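Local coordinates for basic blue protein (Cucumis sativus, PDB 2CBP), which binds a type 1 (blue) copper ion and, like other phytocyanins, probably carries electrons from one redox partner to another, at residues 38-43 against 78-83; 44-49 against 72-77. All coordinates share one frame; numbering follows the deposited sequence. Where two conformers were deposited one is given.

Contact 1: residues 38-43 against 78-83; sequences MHNVVV and ICNFPG. With CU (copper (II) ion), chain B.
His39 and Cys79 meet through copper, which takes ND1 of His39 at 1.9 Å and SG of Cys79 at 2.2 Å; His84 and Met89 complete this type 1 cupredoxin site. SG of Cys79 lies at the edge of the His39 ring, in plane, and 3.6 Å from OD1 of Asn40. Next to this ligand sulfur, Asn40 and Asn80 are joined twice. OD1 of Asn40 takes N of Asn80 on a lone pair at 2.9 Å, while ND2 of Asn40 reaches OD1 of Asn80 at 2.8 Å from above the Asn80 carbonyl plane, the amide planes 60° apart. With CG between backbone N and carbonyl carbon (chi1 59°), the Asn40 amide faces both partners. Replacing Asn40 by alanine would probably leave N and OD1 of Asn80 without these mates and the ligand-bearing turn less firmly set. Val42 and Ile78 exchange two backbone bonds as an antiparallel hydrogen-bonded pair, CB of Val42 lying 4.0 Å from CG1 of Ile78. Phe81 lays one ring face against the backbone of Met38 and His39, its CE2 3.4 Å from Met38 C. First-shell copper ligation and second-shell asparagine bonding hold the same two segments, consistent with a site that moves little on electron transfer.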
loop_
_atom_site.group_PDB
_atom_site.type_symbol
_atom_site.label_atom_id
_atom_site.label_comp_id
_atom_site.label_asym_id
_atom_site.label_seq_id
_atom_site.Cartn_x
_atom_site.Cartn_y
_atom_site.Cartn_z
ATOM N N MET A 38 -6.373 12.068 6.843
ATOM C CA MET A 38 -5.471 11.425 7.766
ATOM C C MET A 38 -4.477 10.420 7.227
ATOM O O MET A 38 -3.595 9.993 7.989
ATOM C CB MET A 38 -6.366 10.617 8.792
ATOM C CG MET A 38 -7.421 11.527 9.374
ATOM S SD MET A 38 -8.211 10.879 10.842
ATOM C CE MET A 38 -8.638 9.215 10.288
ATOM N N HIS A 39 -4.659 10.014 5.998
ATOM C CA HIS A 39 -3.810 9.003 5.351
ATOM C C HIS A 39 -3.747 9.182 3.832
ATOM O O HIS A 39 -4.553 9.874 3.239
ATOM C CB HIS A 39 -4.365 7.607 5.648
ATOM C CG HIS A 39 -4.499 7.162 7.065
ATOM N ND1 HIS A 39 -3.412 6.771 7.855
ATOM C CD2 HIS A 39 -5.650 7.030 7.807
ATOM C CE1 HIS A 39 -3.918 6.453 9.010
ATOM N NE2 HIS A 39 -5.252 6.587 9.035
ATOM N N ASN A 40 -2.772 8.512 3.223
ATOM C CA ASN A 40 -2.528 8.508 1.792
ATOM C C ASN A 40 -1.935 7.113 1.441
ATOM O O ASN A 40 -1.698 6.274 2.308
ATOM C CB ASN A 40 -1.636 9.646 1.253
ATOM C CG ASN A 40 -0.262 9.698 1.857
ATOM O OD1 ASN A 40 0.246 8.680 2.393
ATOM N ND2 ASN A 40 0.389 10.866 1.850
ATOM N N VAL A 41 -1.752 6.968 0.131
ATOM C CA VAL A 41 -1.150 5.732 -0.424
ATOM C C VAL A 41 -0.007 6.241 -1.306
ATOM O O VAL A 41 -0.248 7.068 -2.222
ATOM C CB VAL A 41 -2.178 4.866 -1.185
ATOM C CG1 VAL A 41 -1.529 3.640 -1.827
ATOM C CG2 VAL A 41 -3.370 4.478 -0.333
ATOM N N VAL A 42 1.189 5.760 -1.043
ATOM C CA VAL A 42 2.378 6.164 -1.794
ATOM C C VAL A 42 3.058 4.904 -2.349
ATOM O O VAL A 42 3.301 3.948 -1.585
ATOM C CB VAL A 42 3.311 7.025 -0.899
ATOM C CG1 VAL A 42 4.495 7.634 -1.631
ATOM C CG2 VAL A 42 2.558 8.081 -0.097
ATOM N N VAL A 43 3.335 4.965 -3.618
ATOM C CA VAL A 43 3.992 3.874 -4.353
ATOM C C VAL A 43 5.503 4.128 -4.367
ATOM O O VAL A 43 5.987 5.056 -5.037
ATOM C CB VAL A 43 3.418 3.770 -5.782
ATOM C CG1 VAL A 43 3.986 2.521 -6.468
ATOM C CG2 VAL A 43 1.916 3.783 -5.792
ATOM N N ILE A 78 3.283 2.613 0.978
ATOM C CA ILE A 78 3.396 3.125 2.349
ATOM C C ILE A 78 2.426 4.323 2.481
ATOM O O ILE A 78 1.945 4.839 1.473
ATOM C CB ILE A 78 4.790 3.612 2.731
ATOM C CG1 ILE A 78 5.137 4.868 1.953
ATOM C CG2 ILE A 78 5.873 2.566 2.524
ATOM C CD1 ILE A 78 6.493 5.512 2.260
ATOM N N CYS A 79 2.204 4.684 3.721
ATOM C CA CYS A 79 1.399 5.896 4.045
ATOM C C CYS A 79 2.544 6.854 4.491
ATOM O O CYS A 79 3.296 6.372 5.373
ATOM C CB CYS A 79 0.350 5.735 5.091
ATOM S SG CYS A 79 -0.294 7.313 5.722
ATOM N N ASN A 80 2.673 8.020 3.910
ATOM C CA ASN A 80 3.790 8.889 4.326
ATOM C C ASN A 80 3.452 10.024 5.280
ATOM O O ASN A 80 4.328 10.912 5.468
ATOM C CB ASN A 80 4.721 9.267 3.190
ATOM C CG ASN A 80 4.209 10.368 2.292
ATOM O OD1 ASN A 80 3.116 10.898 2.513
ATOM N ND2 ASN A 80 5.028 10.676 1.300
ATOM N N PHE A 81 2.329 10.015 5.919
ATOM C CA PHE A 81 1.960 10.967 6.992
ATOM C C PHE A 81 3.014 10.680 8.073
ATOM O O PHE A 81 3.489 9.544 8.228
ATOM C CB PHE A 81 0.548 10.686 7.508
ATOM C CG PHE A 81 -0.533 11.436 6.767
ATOM C CD1 PHE A 81 -0.728 11.269 5.409
ATOM C CD2 PHE A 81 -1.345 12.312 7.474
ATOM C CE1 PHE A 81 -1.744 11.981 4.737
ATOM C CE2 PHE A 81 -2.356 13.030 6.832
ATOM C CZ PHE A 81 -2.542 12.872 5.480
ATOM N N PRO A 82 3.433 11.692 8.792
ATOM C CA PRO A 82 4.470 11.541 9.825
ATOM C C PRO A 82 4.188 10.442 10.793
ATOM O O PRO A 82 3.167 10.373 11.492
ATOM C CB PRO A 82 4.619 12.928 10.443
ATOM C CG PRO A 82 4.115 13.895 9.369
ATOM C CD PRO A 82 2.961 13.103 8.703
ATOM N N GLY A 83 5.156 9.501 10.848
ATOM C CA GLY A 83 5.068 8.348 11.723
ATOM C C GLY A 83 4.183 7.217 11.305
ATOM O O GLY A 83 4.149 6.201 12.027
HETATM CU CU CU B . -1.534 6.799 7.409
#

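Contact 2: residues 44-49 against 72-77; sequences VNQGGF and KGQSYF
Tyr76 lays its ring against Gln46 and Phe49 at the start of helix 46-51, on the cupredoxin beta-sandwich, where strand 41-44, paired with 73-78, ends and leads into the helix. The tight part centres on this ring. CA of Gln46 makes a CH-pi contact over one face of the Tyr76 ring, 3.8 Å from its centroid and close to the normal, and CB of Gln46 reaches CZ of Tyr76 at 3.6 Å. Phe49 joins from the helix: its CG lies 3.6 Å from CD1 of Tyr76, which stands over the Phe49 ring face, offset toward the rim. The two planes are inclined at 47°, an oblique meeting. Having CG of Phe49 opposite its backbone N (chi1 171°) puts that atom beside CD1 of Tyr76; Ala92 and Lys90 of strand 90-95 also meet the Phe49 ring, the lysine by a cation-pi contact. The helix itself is N-capped by Asn45, whose OD1 accepts from N of Gly48.

The other side is looser and wetter. Val44 N gives Tyr76 O a bond of 3.0 Å, approaching from above the carbonyl plane, but the return link runs through a water that donates to Val44 O and accepts from Tyr76 N. Farther out, the exposed Gln46 carries its amide past the phenol oxygen, nearly parallel to the Tyr76 ring (17° between planes) and without a hydrogen bond to it. That oxygen is held from within its own strand instead: NE2 of Gln74 donates to OH of Tyr76 at 2.8 Å.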
loop_
_atom_site.group_PDB
_atom_site.type_symbol
_atom_site.label_atom_id
_atom_site.label_comp_id
_atom_site.label_asym_id
_atom_site.label_seq_id
_atom_site.Cartn_x
_atom_site.Cartn_y
_atom_site.Cartn_z
ATOM N N VAL A 44 6.183 3.262 -3.626
ATOM C CA VAL A 44 7.658 3.380 -3.493
ATOM C C VAL A 44 8.389 2.137 -3.973
ATOM O O VAL A 44 7.782 1.194 -4.469
ATOM C CB VAL A 44 7.960 3.704 -1.999
ATOM C CG1 VAL A 44 7.334 5.007 -1.540
ATOM C CG2 VAL A 44 7.565 2.561 -1.075
ATOM N N ASN A 45 9.701 2.185 -3.761
ATOM C CA ASN A 45 10.578 1.035 -4.122
ATOM C C ASN A 45 10.899 0.300 -2.850
ATOM O O ASN A 45 10.527 0.699 -1.708
ATOM C CB ASN A 45 11.770 1.560 -4.936
ATOM C CG ASN A 45 12.614 2.561 -4.162
ATOM O OD1 ASN A 45 12.423 2.813 -2.970
ATOM N ND2 ASN A 45 13.597 3.114 -4.871
ATOM N N GLN A 46 11.620 -0.834 -2.983
ATOM C CA GLN A 46 11.961 -1.646 -1.796
ATOM C C GLN A 46 12.693 -0.860 -0.724
ATOM O O GLN A 46 12.427 -0.985 0.490
ATOM C CB GLN A 46 12.705 -2.914 -2.229
ATOM C CG GLN A 46 12.939 -3.830 -1.016
ATOM C CD GLN A 46 13.513 -5.171 -1.412
ATOM O OE1 GLN A 46 14.128 -5.310 -2.479
ATOM N NE2 GLN A 46 13.326 -6.163 -0.537
ATOM N N GLY A 47 13.611 0.008 -1.133
ATOM C CA GLY A 47 14.404 0.848 -0.249
ATOM C C GLY A 47 13.586 1.782 0.620
ATOM O O GLY A 47 13.799 1.924 1.851
ATOM N N GLY A 48 12.655 2.445 -0.029
ATOM C CA GLY A 48 11.729 3.391 0.591
ATOM C C GLY A 48 10.823 2.651 1.559
ATOM O O GLY A 48 10.526 3.129 2.677
ATOM N N PHE A 49 10.416 1.451 1.137
ATOM C CA PHE A 49 9.548 0.626 1.968
ATOM C C PHE A 49 10.272 0.316 3.295
ATOM O O PHE A 49 9.689 0.403 4.378
ATOM C CB PHE A 49 9.099 -0.650 1.284
ATOM C CG PHE A 49 8.376 -1.671 2.090
ATOM C CD1 PHE A 49 6.970 -1.595 2.266
ATOM C CD2 PHE A 49 9.053 -2.721 2.693
ATOM C CE1 PHE A 49 6.287 -2.544 3.006
ATOM C CE2 PHE A 49 8.375 -3.676 3.434
ATOM C CZ PHE A 49 6.998 -3.604 3.614
ATOM N N LYS A 72 3.346 -6.764 -13.007
ATOM C CA LYS A 72 4.030 -8.051 -12.746
ATOM C C LYS A 72 5.224 -7.698 -11.830
ATOM O O LYS A 72 5.894 -6.689 -12.079
ATOM C CB LYS A 72 4.554 -8.670 -14.014
ATOM C CG LYS A 72 4.471 -10.136 -14.244
ATOM C CD LYS A 72 5.693 -10.974 -13.916
ATOM C CE LYS A 72 5.279 -12.402 -13.638
ATOM N NZ LYS A 72 6.228 -13.318 -13.006
ATOM N N GLY A 73 5.443 -8.525 -10.830
ATOM C CA GLY A 73 6.556 -8.325 -9.907
ATOM C C GLY A 73 6.182 -7.694 -8.589
ATOM O O GLY A 73 5.047 -7.728 -8.114
ATOM N N GLN A 74 7.218 -7.118 -7.953
ATOM C CA GLN A 74 7.059 -6.493 -6.638
ATOM C C GLN A 74 6.538 -5.059 -6.677
ATOM O O GLN A 74 6.961 -4.269 -7.510
ATOM C CB GLN A 74 8.413 -6.474 -5.905
ATOM C CG GLN A 74 9.003 -7.861 -5.658
ATOM C CD GLN A 74 10.517 -7.826 -5.845
ATOM O OE1 GLN A 74 11.059 -8.501 -6.712
ATOM N NE2 GLN A 74 11.180 -7.000 -5.018
ATOM N N SER A 75 5.651 -4.791 -5.728
ATOM C CA SER A 75 5.047 -3.479 -5.499
ATOM C C SER A 75 5.112 -3.223 -3.982
ATOM O O SER A 75 4.880 -4.152 -3.205
ATOM C CB SER A 75 3.624 -3.303 -5.993
ATOM O OG SER A 75 3.613 -3.306 -7.410
ATOM N N TYR A 76 5.426 -1.989 -3.643
ATOM C CA TYR A 76 5.558 -1.496 -2.279
ATOM C C TYR A 76 4.733 -0.210 -2.110
ATOM O O TYR A 76 4.808 0.703 -2.942
ATOM C CB TYR A 76 7.053 -1.237 -1.980
ATOM C CG TYR A 76 7.933 -2.472 -2.139
ATOM C CD1 TYR A 76 8.061 -3.388 -1.089
ATOM C CD2 TYR A 76 8.623 -2.706 -3.319
ATOM C CE1 TYR A 76 8.854 -4.527 -1.218
ATOM C CE2 TYR A 76 9.435 -3.842 -3.466
ATOM C CZ TYR A 76 9.549 -4.734 -2.419
ATOM O OH TYR A 76 10.350 -5.833 -2.589
ATOM N N PHE A 77 3.966 -0.213 -1.036
ATOM C CA PHE A 77 3.084 0.907 -0.688
ATOM C C PHE A 77 3.287 1.283 0.789
ATOM O O PHE A 77 3.386 0.447 1.693
ATOM C CB PHE A 77 1.573 0.596 -0.902
ATOM C CG PHE A 77 1.248 0.019 -2.241
ATOM C CD1 PHE A 77 1.350 -1.376 -2.431
ATOM C CD2 PHE A 77 0.890 0.833 -3.295
ATOM C CE1 PHE A 77 1.095 -1.927 -3.688
ATOM C CE2 PHE A 77 0.623 0.300 -4.574
ATOM C CZ PHE A 77 0.740 -1.090 -4.736
HETATM O O HOH W 1 6.387 -0.240 -6.116
#

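Strands 41-44 and 73-78 are neighbours in one sheet that both contacts reach. Contact 1 joins them and the copper-binding loop after 73-78, whereas contact 2 sets the start of helix 46-51 on 73-78. Contact 1 is mostly buried and holds two copper ligands; contact 2 lies toward the surface, with Gln46 and Gln74 exposed. Their chemistry follows: metal bonds and paired amides in the first, aromatic and aliphatic packing with a bridging water in the second. They meet directly where CD1 of Ile78 lies 3.9 Å from CG1 of Val44. Phe77, its side chain about 11 Å from the copper ion, packs against Val41 and Val43, carrying contact 2's strand into the interior beside contact 1.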